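PDB 3LM3: DUF3863 domain-containing protein from Parabacteroides distasonis, which is of unknown function but is probably a carbohydrate-active enzyme, a putative glycoside hydrolase or deacetylase. Local coordinates for residues V172-H177 and D185-Y190; F367-L372 and D438-Y443; F387-L392 and L411-N416. One frame throughout, in Å; residues are numbered along the deposited sequence.

Overall arrangement
Interaction 1 lies near the spatial centre of the chain, its own centre about 8 Å from it. It joins two parts of the loop between strands 168-172 and 194-195. Interactions 2 and 3 come later and lie farther out, with centres about 11 Å apart. Both involve the antiparallel four-stranded sheet 341-346, 357-363, 367-374 and 383-389. Interaction 2 sets helix 434-443 against this sheet, and interaction 3 adds a loop to edge strand 383-389; the segments of interaction 3 fall between those of interaction 2 in sequence. Arg368, Tyr390 and Leu411 reach from these later segments to Asp185, Gly186 and Ser187, tying the sheet region to the central loop.

Interaction 1 (V172-H177 and D185-Y190); sequences VIWSQH and DGSPSY
Segments 172-177 and 185-190 are irregular loop, brought closest where the CA atoms of Ser175 and Asp185 lie 4.1 Å apart, and a type II beta turn runs from Ile173 to Gln176 in the first. Trp174 carries much of the contact. Its indole CG is anti to the backbone N (chi1 -172°), which swings the ring across to residues 187-189. There Trp174 NE1 donates a hydrogen bond of 2.9 Å to Ser187 O. The oxygen lies almost in the indole plane, but the N-H meets it from above the carbonyl plane, and the bond is bent, with an angle of 144° at the hydrogen. Ser189 lies over one face of the same ring. Its CB sits 3.4 Å from the centroid of the five-membered ring of Trp174, almost on the ring normal, as a CH-pi contact. Ser175 CB lies over the opposite face, so the indole is held between two serines. Ser187 CB points toward the first segment; its OG donates to Pro188 O, which helps set the rotation of the hydroxyl. Val172 CG1 packs 3.5 Å from Ser187 OG. A water links the backbones, accepting from Ser175 N and Ser187 N, both at 3.2 Å. Asp185 sets its carboxylate beside the turn, with Asp185 OD1 3.2 Å from Ser175 CA. Its oxygens are shared out: OD1 forms a salt bridge with Arg368, and OD2 accepts from Asn416 and Gln417. Arg368 also donates to Ser187 O, so this carbonyl takes both an indole and a guanidinium N-H. The contact is buried between several elements. Val172 packs on strand 213-216, Trp174 and Ser175 touch helix 222-225, and Trp174 and Ser189 reach Met363 on strand 357-363.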
loop_
_atom_site.group_PDB
_atom_site.type_symbol
_atom_site.label_atom_id
_atom_site.label_comp_id
_atom_site.label_asym_id
_atom_site.label_seq_id
_atom_site.Cartn_x
_atom_site.Cartn_y
_atom_site.Cartn_z
ATOM N N VAL A 172 4.511 -2.767 2.285
ATOM C CA VAL A 172 4.233 -3.396 0.953
ATOM C C VAL A 172 3.979 -2.174 0.073
ATOM O O VAL A 172 3.103 -1.446 0.361
ATOM C CB VAL A 172 2.938 -4.336 0.963
ATOM C CG1 VAL A 172 2.441 -4.701 -0.486
ATOM C CG2 VAL A 172 3.091 -5.554 1.832
ATOM N N ILE A 173 4.788 -1.914 -0.974
ATOM C CA ILE A 173 4.370 -0.960 -2.053
ATOM C C ILE A 173 4.072 -1.889 -3.196
ATOM O O ILE A 173 4.911 -2.198 -4.055
ATOM C CB ILE A 173 5.352 0.208 -2.438
ATOM C CG1 ILE A 173 5.645 1.105 -1.219
ATOM C CG2 ILE A 173 4.671 1.130 -3.425
ATOM C CD1 ILE A 173 6.353 2.479 -1.533
ATOM N N TRP A 174 2.851 -2.424 -3.172
ATOM C CA TRP A 174 2.533 -3.605 -3.954
ATOM C C TRP A 174 2.805 -3.393 -5.430
ATOM O O TRP A 174 2.330 -2.415 -6.041
ATOM C CB TRP A 174 1.065 -4.059 -3.778
ATOM C CG TRP A 174 0.882 -5.374 -4.450
ATOM C CD1 TRP A 174 1.329 -6.585 -3.999
ATOM C CD2 TRP A 174 0.335 -5.611 -5.748
ATOM N NE1 TRP A 174 1.071 -7.562 -4.924
ATOM C CE2 TRP A 174 0.468 -6.984 -6.015
ATOM C CE3 TRP A 174 -0.256 -4.792 -6.722
ATOM C CZ2 TRP A 174 0.043 -7.546 -7.207
ATOM C CZ3 TRP A 174 -0.674 -5.372 -7.907
ATOM C CH2 TRP A 174 -0.531 -6.728 -8.137
ATOM N N SER A 175 3.572 -4.317 -6.018
ATOM C CA SER A 175 3.926 -4.358 -7.436
ATOM C C SER A 175 4.900 -3.310 -7.899
ATOM O O SER A 175 5.210 -3.262 -9.066
ATOM C CB SER A 175 2.720 -4.366 -8.383
ATOM O OG SER A 175 2.119 -3.095 -8.585
ATOM N N GLN A 176 5.419 -2.486 -7.019
ATOM C CA GLN A 176 6.309 -1.408 -7.441
ATOM C C GLN A 176 7.554 -1.974 -8.127
ATOM O O GLN A 176 8.260 -2.830 -7.574
ATOM C CB GLN A 176 6.721 -0.545 -6.243
ATOM C CG GLN A 176 7.928 0.360 -6.504
ATOM C CD GLN A 176 7.784 1.141 -7.777
ATOM O OE1 GLN A 176 8.770 1.438 -8.470
ATOM N NE2 GLN A 176 6.557 1.453 -8.119
ATOM N N HIS A 177 7.794 -1.509 -9.353
ATOM C CA HIS A 177 9.024 -1.830 -10.062
ATOM C C HIS A 177 9.333 -0.581 -10.917
ATOM O O HIS A 177 8.458 -0.063 -11.643
ATOM C CB HIS A 177 8.867 -3.137 -10.886
ATOM C CG HIS A 177 10.089 -4.027 -10.916
ATOM N ND1 HIS A 177 10.425 -4.884 -9.889
ATOM C CD2 HIS A 177 11.017 -4.232 -11.883
ATOM C CE1 HIS A 177 11.525 -5.546 -10.200
ATOM N NE2 HIS A 177 11.900 -5.176 -11.412
ATOM N N ASP A 185 8.223 -5.767 -5.936
ATOM C CA ASP A 185 7.170 -6.642 -6.437
ATOM C C ASP A 185 7.372 -8.054 -5.862
ATOM O O ASP A 185 8.444 -8.395 -5.377
ATOM C CB ASP A 185 7.125 -6.718 -7.987
ATOM C CG ASP A 185 5.807 -7.284 -8.537
ATOM O OD1 ASP A 185 4.780 -7.398 -7.800
ATOM O OD2 ASP A 185 5.770 -7.578 -9.767
ATOM N N GLY A 186 6.319 -8.856 -5.915
ATOM C CA GLY A 186 6.363 -10.262 -5.566
ATOM C C GLY A 186 5.488 -10.688 -4.417
ATOM O O GLY A 186 5.252 -11.901 -4.228
ATOM N N SER A 187 5.054 -9.735 -3.600
ATOM C CA SER A 187 4.285 -10.027 -2.394
ATOM C C SER A 187 2.804 -10.214 -2.673
ATOM O O SER A 187 2.319 -9.864 -3.755
ATOM C CB SER A 187 4.469 -8.911 -1.383
ATOM O OG SER A 187 3.665 -7.751 -1.676
ATOM N N PRO A 188 2.049 -10.712 -1.685
ATOM C CA PRO A 188 0.598 -10.518 -1.720
ATOM C C PRO A 188 0.248 -9.054 -1.599
ATOM O O PRO A 188 1.014 -8.268 -1.049
ATOM C CB PRO A 188 0.083 -11.272 -0.469
ATOM C CG PRO A 188 1.223 -12.232 -0.120
ATOM C CD PRO A 188 2.470 -11.450 -0.469
ATOM N N SER A 189 -0.917 -8.674 -2.121
ATOM C CA SER A 189 -1.394 -7.308 -2.012
ATOM C C SER A 189 -2.298 -7.106 -0.814
ATOM O O SER A 189 -2.527 -5.972 -0.419
ATOM C CB SER A 189 -2.084 -6.872 -3.282
ATOM O OG SER A 189 -3.312 -7.533 -3.465
ATOM N N TYR A 190 -2.828 -8.168 -0.248
ATOM C CA TYR A 190 -3.643 -8.093 0.963
ATOM C C TYR A 190 -2.784 -8.506 2.148
ATOM O O TYR A 190 -1.604 -8.900 1.981
ATOM C CB TYR A 190 -4.920 -8.933 0.824
ATOM C CG TYR A 190 -6.207 -8.172 0.470
ATOM C CD1 TYR A 190 -6.188 -6.973 -0.252
ATOM C CD2 TYR A 190 -7.438 -8.713 0.820
ATOM C CE1 TYR A 190 -7.361 -6.311 -0.558
ATOM C CE2 TYR A 190 -8.627 -8.060 0.517
ATOM C CZ TYR A 190 -8.583 -6.865 -0.192
ATOM O OH TYR A 190 -9.771 -6.258 -0.576
HETATM O O HOH W 1 4.714 -6.624 -4.098
#

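Interaction 2 (F367-L372 and D438-Y443); sequences FRLALL and DLIRKY
Strand 367-372 and helix 438-443 cross at a right angle, with their axes 10.3 Å apart. This is helix-on-sheet packing: helix 434-443 lies against the four-stranded antiparallel sheet to which the strand belongs. No hydrogen bond joins the two segments, and the contact is carried mainly by Phe367. A chi1 of 64° places its ring over its own backbone, and the ring reaches from the start of the strand to the helix. There it meets Leu439, Ile440 and Tyr443. Phe367 CD1 touches Leu439 CG at 3.6 Å, the two side chains running antiparallel past one another. Ile440 lies roughly perpendicular to the Phe367 side chain, with Ile440 CG1 4.1 Å from Phe367 CZ. Tyr443 makes an offset edge-to-face pair with it. The edge of Phe367 points toward the Tyr443 face, the planes stand at 89° and the centroids are 5.5 Å apart. The hydroxyl of Tyr443 is hydrogen-bonded to Glu366, which also forms a salt bridge with Lys442. On the sheet side, the Phe367 ring also meets that of Phe387. Farther along the strand, Leu369 extends the apolar patch, Leu369 CD2 lying 4.2 Å from Ile440 CD1.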
loop_
_atom_site.group_PDB
_atom_site.type_symbol
_atom_site.label_atom_id
_atom_site.label_comp_id
_atom_site.label_asym_id
_atom_site.label_seq_id
_atom_site.Cartn_x
_atom_site.Cartn_y
_atom_site.Cartn_z
ATOM N N PHE A 367 2.342 -19.294 -2.536
ATOM C CA PHE A 367 2.604 -18.636 -3.814
ATOM C C PHE A 367 1.552 -17.575 -4.119
ATOM O O PHE A 367 0.471 -17.551 -3.519
ATOM C CB PHE A 367 2.657 -19.639 -4.972
ATOM C CG PHE A 367 1.356 -20.364 -5.241
ATOM C CD1 PHE A 367 1.065 -21.567 -4.609
ATOM C CD2 PHE A 367 0.432 -19.863 -6.149
ATOM C CE1 PHE A 367 -0.126 -22.254 -4.884
ATOM C CE2 PHE A 367 -0.769 -20.533 -6.409
ATOM C CZ PHE A 367 -1.042 -21.734 -5.765
ATOM N N ARG A 368 1.899 -16.719 -5.074
ATOM C CA ARG A 368 0.875 -15.971 -5.793
ATOM C C ARG A 368 0.898 -16.372 -7.251
ATOM O O ARG A 368 1.933 -16.795 -7.787
ATOM C CB ARG A 368 1.037 -14.449 -5.616
ATOM C CG ARG A 368 2.252 -13.854 -6.311
ATOM C CD ARG A 368 2.348 -12.352 -6.213
ATOM N NE ARG A 368 3.163 -11.824 -7.293
ATOM C CZ ARG A 368 3.474 -10.554 -7.469
ATOM N NH1 ARG A 368 3.163 -9.637 -6.556
ATOM N NH2 ARG A 368 4.115 -10.184 -8.554
ATOM N N LEU A 369 -0.245 -16.184 -7.887
ATOM C CA LEU A 369 -0.475 -16.580 -9.265
ATOM C C LEU A 369 -1.436 -15.592 -9.914
ATOM O O LEU A 369 -2.487 -15.327 -9.365
ATOM C CB LEU A 369 -1.096 -17.974 -9.325
ATOM C CG LEU A 369 -1.604 -18.516 -10.663
ATOM C CD1 LEU A 369 -0.429 -18.863 -11.596
ATOM C CD2 LEU A 369 -2.468 -19.787 -10.447
ATOM N N ALA A 370 -1.074 -15.117 -11.110
ATOM C CA ALA A 370 -1.969 -14.282 -11.930
ATOM C C ALA A 370 -2.192 -14.902 -13.301
ATOM O O ALA A 370 -1.231 -15.306 -13.977
ATOM C CB ALA A 370 -1.371 -12.899 -12.132
ATOM N N LEU A 371 -3.454 -14.921 -13.717
ATOM C CA LEU A 371 -3.862 -15.402 -15.024
ATOM C C LEU A 371 -4.480 -14.214 -15.770
ATOM O O LEU A 371 -5.252 -13.436 -15.177
ATOM C CB LEU A 371 -4.907 -16.510 -14.872
ATOM C CG LEU A 371 -4.494 -17.727 -14.052
ATOM C CD1 LEU A 371 -5.690 -18.698 -13.926
ATOM C CD2 LEU A 371 -3.293 -18.406 -14.668
ATOM N N LEU A 372 -4.165 -14.087 -17.051
ATOM C CA LEU A 372 -4.651 -12.977 -17.876
ATOM C C LEU A 372 -5.262 -13.551 -19.138
ATOM O O LEU A 372 -4.680 -14.465 -19.769
ATOM C CB LEU A 372 -3.496 -12.066 -18.258
ATOM C CG LEU A 372 -3.895 -10.749 -18.929
ATOM C CD1 LEU A 372 -4.627 -9.805 -17.970
ATOM C CD2 LEU A 372 -2.679 -10.070 -19.508
ATOM N N ASP A 438 1.734 -28.985 -9.359
ATOM C CA ASP A 438 1.309 -29.747 -8.172
ATOM C C ASP A 438 0.983 -28.800 -7.017
ATOM O O ASP A 438 -0.038 -28.984 -6.332
ATOM C CB ASP A 438 2.387 -30.724 -7.713
ATOM C CG ASP A 438 2.519 -31.928 -8.627
ATOM O OD1 ASP A 438 1.513 -32.335 -9.265
ATOM O OD2 ASP A 438 3.653 -32.436 -8.657
ATOM N N LEU A 439 1.836 -27.794 -6.851
ATOM C CA LEU A 439 1.629 -26.722 -5.838
ATOM C C LEU A 439 0.347 -25.958 -6.110
ATOM O O LEU A 439 -0.468 -25.752 -5.203
ATOM C CB LEU A 439 2.826 -25.779 -5.777
ATOM C CG LEU A 439 2.799 -24.694 -4.683
ATOM C CD1 LEU A 439 2.727 -25.370 -3.311
ATOM C CD2 LEU A 439 3.997 -23.766 -4.739
ATOM N N ILE A 440 0.127 -25.569 -7.365
ATOM C CA ILE A 440 -1.129 -24.962 -7.737
ATOM C C ILE A 440 -2.338 -25.850 -7.439
ATOM O O ILE A 440 -3.324 -25.388 -6.874
ATOM C CB ILE A 440 -1.115 -24.474 -9.222
ATOM C CG1 ILE A 440 -0.070 -23.376 -9.389
ATOM C CG2 ILE A 440 -2.463 -23.978 -9.666
ATOM C CD1 ILE A 440 0.215 -23.033 -10.829
ATOM N N ARG A 441 -2.253 -27.126 -7.843
ATOM C CA ARG A 441 -3.378 -28.062 -7.681
ATOM C C ARG A 441 -3.765 -28.271 -6.213
ATOM O O ARG A 441 -4.957 -28.430 -5.915
ATOM C CB ARG A 441 -3.086 -29.422 -8.338
ATOM C CG ARG A 441 -4.311 -30.339 -8.409
ATOM C CD ARG A 441 -3.970 -31.734 -8.925
ATOM N NE ARG A 441 -3.563 -31.700 -10.325
ATOM C CZ ARG A 441 -4.394 -31.761 -11.362
ATOM N NH1 ARG A 441 -5.706 -31.869 -11.173
ATOM N NH2 ARG A 441 -3.911 -31.715 -12.594
ATOM N N LYS A 442 -2.775 -28.232 -5.327
ATOM C CA LYS A 442 -2.948 -28.293 -3.867
ATOM C C LYS A 442 -3.919 -27.247 -3.353
ATOM O O LYS A 442 -4.690 -27.505 -2.425
ATOM C CB LYS A 442 -1.593 -28.093 -3.184
ATOM C CG LYS A 442 -1.611 -28.025 -1.653
ATOM C CD LYS A 442 -0.197 -27.898 -1.111
ATOM C CE LYS A 442 -0.162 -27.608 0.386
ATOM N NZ LYS A 442 1.241 -27.637 0.893
ATOM N N TYR A 443 -3.861 -26.048 -3.936
ATOM C CA TYR A 443 -4.760 -24.984 -3.550
ATOM C C TYR A 443 -5.961 -24.805 -4.468
ATOM O O TYR A 443 -7.067 -24.546 -3.986
ATOM C CB TYR A 443 -3.981 -23.660 -3.449
ATOM C CG TYR A 443 -3.050 -23.569 -2.282
ATOM C CD1 TYR A 443 -1.786 -24.099 -2.339
ATOM C CD2 TYR A 443 -3.437 -22.918 -1.098
ATOM C CE1 TYR A 443 -0.929 -24.030 -1.276
ATOM C CE2 TYR A 443 -2.588 -22.833 -0.030
ATOM C CZ TYR A 443 -1.327 -23.392 -0.104
ATOM O OH TYR A 443 -0.434 -23.315 0.933
#

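Interaction 3 (F387-L392 and L411-N416); sequences FTRYDL and LINKIN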
loop_
_atom_site.group_PDB
_atom_site.type_symbol
_atom_site.label_atom_id
_atom_site.label_comp_id
_atom_site.label_asym_id
_atom_site.label_seq_id
_atom_site.Cartn_x
_atom_site.Cartn_y
_atom_site.Cartn_z
ATOM N N PHE A 387 3.840 -16.204 -11.533
ATOM C CA PHE A 387 3.833 -17.314 -10.603
ATOM C C PHE A 387 5.067 -17.136 -9.751
ATOM O O PHE A 387 6.198 -17.284 -10.244
ATOM C CB PHE A 387 3.832 -18.663 -11.323
ATOM C CG PHE A 387 3.830 -19.833 -10.383
ATOM C CD1 PHE A 387 2.757 -20.030 -9.506
ATOM C CD2 PHE A 387 4.870 -20.736 -10.376
ATOM C CE1 PHE A 387 2.756 -21.091 -8.621
ATOM C CE2 PHE A 387 4.863 -21.814 -9.484
ATOM C CZ PHE A 387 3.805 -21.992 -8.625
ATOM N N THR A 388 4.857 -16.732 -8.499
ATOM C CA THR A 388 5.927 -16.390 -7.590
ATOM C C THR A 388 5.780 -17.290 -6.371
ATOM O O THR A 388 4.798 -17.202 -5.647
ATOM C CB THR A 388 5.825 -14.907 -7.188
ATOM O OG1 THR A 388 5.859 -14.074 -8.346
ATOM C CG2 THR A 388 6.971 -14.486 -6.253
ATOM N N ARG A 389 6.747 -18.184 -6.166
ATOM C CA ARG A 389 6.714 -19.124 -5.056
ATOM C C ARG A 389 7.320 -18.553 -3.796
ATOM O O ARG A 389 8.330 -17.900 -3.827
ATOM C CB ARG A 389 7.472 -20.396 -5.457
ATOM C CG ARG A 389 6.734 -21.199 -6.482
ATOM C CD ARG A 389 7.482 -22.448 -6.860
ATOM N NE ARG A 389 7.499 -23.406 -5.769
ATOM C CZ ARG A 389 7.702 -24.695 -5.933
ATOM N NH1 ARG A 389 7.898 -25.200 -7.153
ATOM N NH2 ARG A 389 7.691 -25.478 -4.878
ATOM N N TYR A 390 6.673 -18.823 -2.672
ATOM C CA TYR A 390 7.139 -18.386 -1.373
ATOM C C TYR A 390 7.750 -19.511 -0.556
ATOM O O TYR A 390 8.399 -19.244 0.445
ATOM C CB TYR A 390 5.970 -17.786 -0.597
ATOM C CG TYR A 390 5.295 -16.638 -1.290
ATOM C CD1 TYR A 390 6.027 -15.609 -1.839
ATOM C CD2 TYR A 390 3.897 -16.536 -1.308
ATOM C CE1 TYR A 390 5.400 -14.528 -2.452
ATOM C CE2 TYR A 390 3.260 -15.461 -1.902
ATOM C CZ TYR A 390 4.015 -14.470 -2.496
ATOM O OH TYR A 390 3.392 -13.373 -3.070
ATOM N N ASP A 391 7.518 -20.749 -0.960
ATOM C CA ASP A 391 8.105 -21.887 -0.244
ATOM C C ASP A 391 9.611 -21.972 -0.461
ATOM O O ASP A 391 10.345 -22.496 0.392
ATOM C CB ASP A 391 7.355 -23.185 -0.578
ATOM C CG ASP A 391 7.460 -23.587 -2.035
ATOM O OD1 ASP A 391 7.587 -22.739 -2.927
ATOM O OD2 ASP A 391 7.379 -24.800 -2.288
ATOM N N LEU A 392 10.088 -21.439 -1.567
ATOM C CA LEU A 392 11.500 -21.298 -1.844
ATOM C C LEU A 392 12.158 -20.318 -0.856
ATOM O O LEU A 392 11.559 -19.310 -0.459
ATOM C CB LEU A 392 11.706 -20.812 -3.295
ATOM C CG LEU A 392 11.136 -21.695 -4.409
ATOM C CD1 LEU A 392 11.297 -21.045 -5.780
ATOM C CD2 LEU A 392 11.814 -23.074 -4.379
ATOM N N LEU A 411 10.823 -9.813 -4.871
ATOM C CA LEU A 411 10.865 -11.268 -4.723
ATOM C C LEU A 411 10.355 -11.865 -6.031
ATOM O O LEU A 411 9.160 -11.794 -6.357
ATOM C CB LEU A 411 10.032 -11.702 -3.508
ATOM C CG LEU A 411 10.287 -13.123 -2.994
ATOM C CD1 LEU A 411 9.759 -13.289 -1.559
ATOM C CD2 LEU A 411 9.687 -14.190 -3.947
ATOM N N ILE A 412 11.277 -12.422 -6.821
ATOM C CA ILE A 412 10.982 -12.901 -8.166
ATOM C C ILE A 412 11.650 -14.252 -8.339
ATOM O O ILE A 412 12.828 -14.426 -7.940
ATOM C CB ILE A 412 11.529 -11.889 -9.206
ATOM C CG1 ILE A 412 10.713 -10.602 -9.167
ATOM C CG2 ILE A 412 11.494 -12.433 -10.640
ATOM C CD1 ILE A 412 11.258 -9.445 -10.023
ATOM N N ASN A 413 10.920 -15.219 -8.876
ATOM C CA ASN A 413 11.529 -16.497 -9.188
ATOM C C ASN A 413 10.964 -17.002 -10.516
ATOM O O ASN A 413 11.512 -16.635 -11.550
ATOM C CB ASN A 413 11.465 -17.488 -8.010
ATOM C CG ASN A 413 10.124 -17.513 -7.304
ATOM O OD1 ASN A 413 9.117 -17.905 -7.868
ATOM N ND2 ASN A 413 10.148 -17.178 -6.014
ATOM N N LYS A 414 9.861 -17.736 -10.539
ATOM C CA LYS A 414 9.463 -18.440 -11.784
ATOM C C LYS A 414 9.004 -17.503 -12.928
ATOM O O LYS A 414 9.645 -17.431 -13.983
ATOM C CB LYS A 414 8.399 -19.509 -11.490
ATOM C CG LYS A 414 8.810 -20.552 -10.433
ATOM C CD LYS A 414 10.220 -21.133 -10.692
ATOM C CE LYS A 414 10.461 -22.503 -9.984
ATOM N NZ LYS A 414 9.838 -23.671 -10.700
ATOM N N ILE A 415 7.893 -16.805 -12.728
ATOM C CA ILE A 415 7.331 -15.891 -13.713
ATOM C C ILE A 415 6.875 -14.628 -12.973
ATOM O O ILE A 415 6.140 -14.720 -11.991
ATOM C CB ILE A 415 6.109 -16.520 -14.457
ATOM C CG1 ILE A 415 6.535 -17.834 -15.162
ATOM C CG2 ILE A 415 5.500 -15.570 -15.488
ATOM C CD1 ILE A 415 5.423 -18.525 -15.923
ATOM N N ASN A 416 7.280 -13.463 -13.485
ATOM C CA ASN A 416 6.900 -12.185 -12.867
ATOM C C ASN A 416 6.175 -11.296 -13.871
ATOM O O ASN A 416 6.609 -11.160 -15.013
ATOM C CB ASN A 416 8.127 -11.484 -12.291
ATOM C CG ASN A 416 7.833 -10.058 -11.905
ATOM O OD1 ASN A 416 7.992 -9.157 -12.733
ATOM N ND2 ASN A 416 7.320 -9.861 -10.686
HETATM O O HOH W 2 8.358 -14.606 -9.930
HETATM O O HOH W 3 7.442 -11.865 -8.569
#
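A single antiparallel beta bridge attaches loop segment 411-416 to strand 383-389, an edge strand of the four-stranded sheet. Phe387 and Ile415 form the hydrogen-bonded pair. Phe387 N donates to Ile415 O at 2.8 Å, and Ile415 N returns a nearly straight bond to Phe387 O at 3.0 Å. Asn413 then takes over, its side-chain amide standing in for a backbone partner. Asn413 OD1 accepts from Arg389 N at 2.9 Å, in the carbonyl plane and on a lone pair. Asn413 ND2 donates to Arg389 O, also at 2.9 Å. A chi1 of 43° folds the Asn413 amide back, and it reaches both the N-H and the C=O of Arg389. OD1 also accepts from Lys414 N, so three bonds fix the rotation of the amide. Leu392 CD1 packs against the amide carbon, Asn413 CG, at 4.0 Å. Next along the strand from Phe387, Thr388 CG2 packs against Leu411 CD2 at 3.6 Å. Lys414 lies alongside Phe387 and points the same way. Its amine and the Arg389 guanidinium come near each other, but both form salt bridges with Asp436, which probably offsets the like charges. Arg389 also grips Asp391 side-on, NE and NH2 each donating to one carboxylate oxygen. Tyr390 OH is hydrogen-bonded to Gly186 O of the 185-190 loop. Two waters each donate to Thr388 OG1, which is also bonded to Asp386. One of them donates as well to Leu411 O, at 2.8 Å, and accepts from Asn416 ND2.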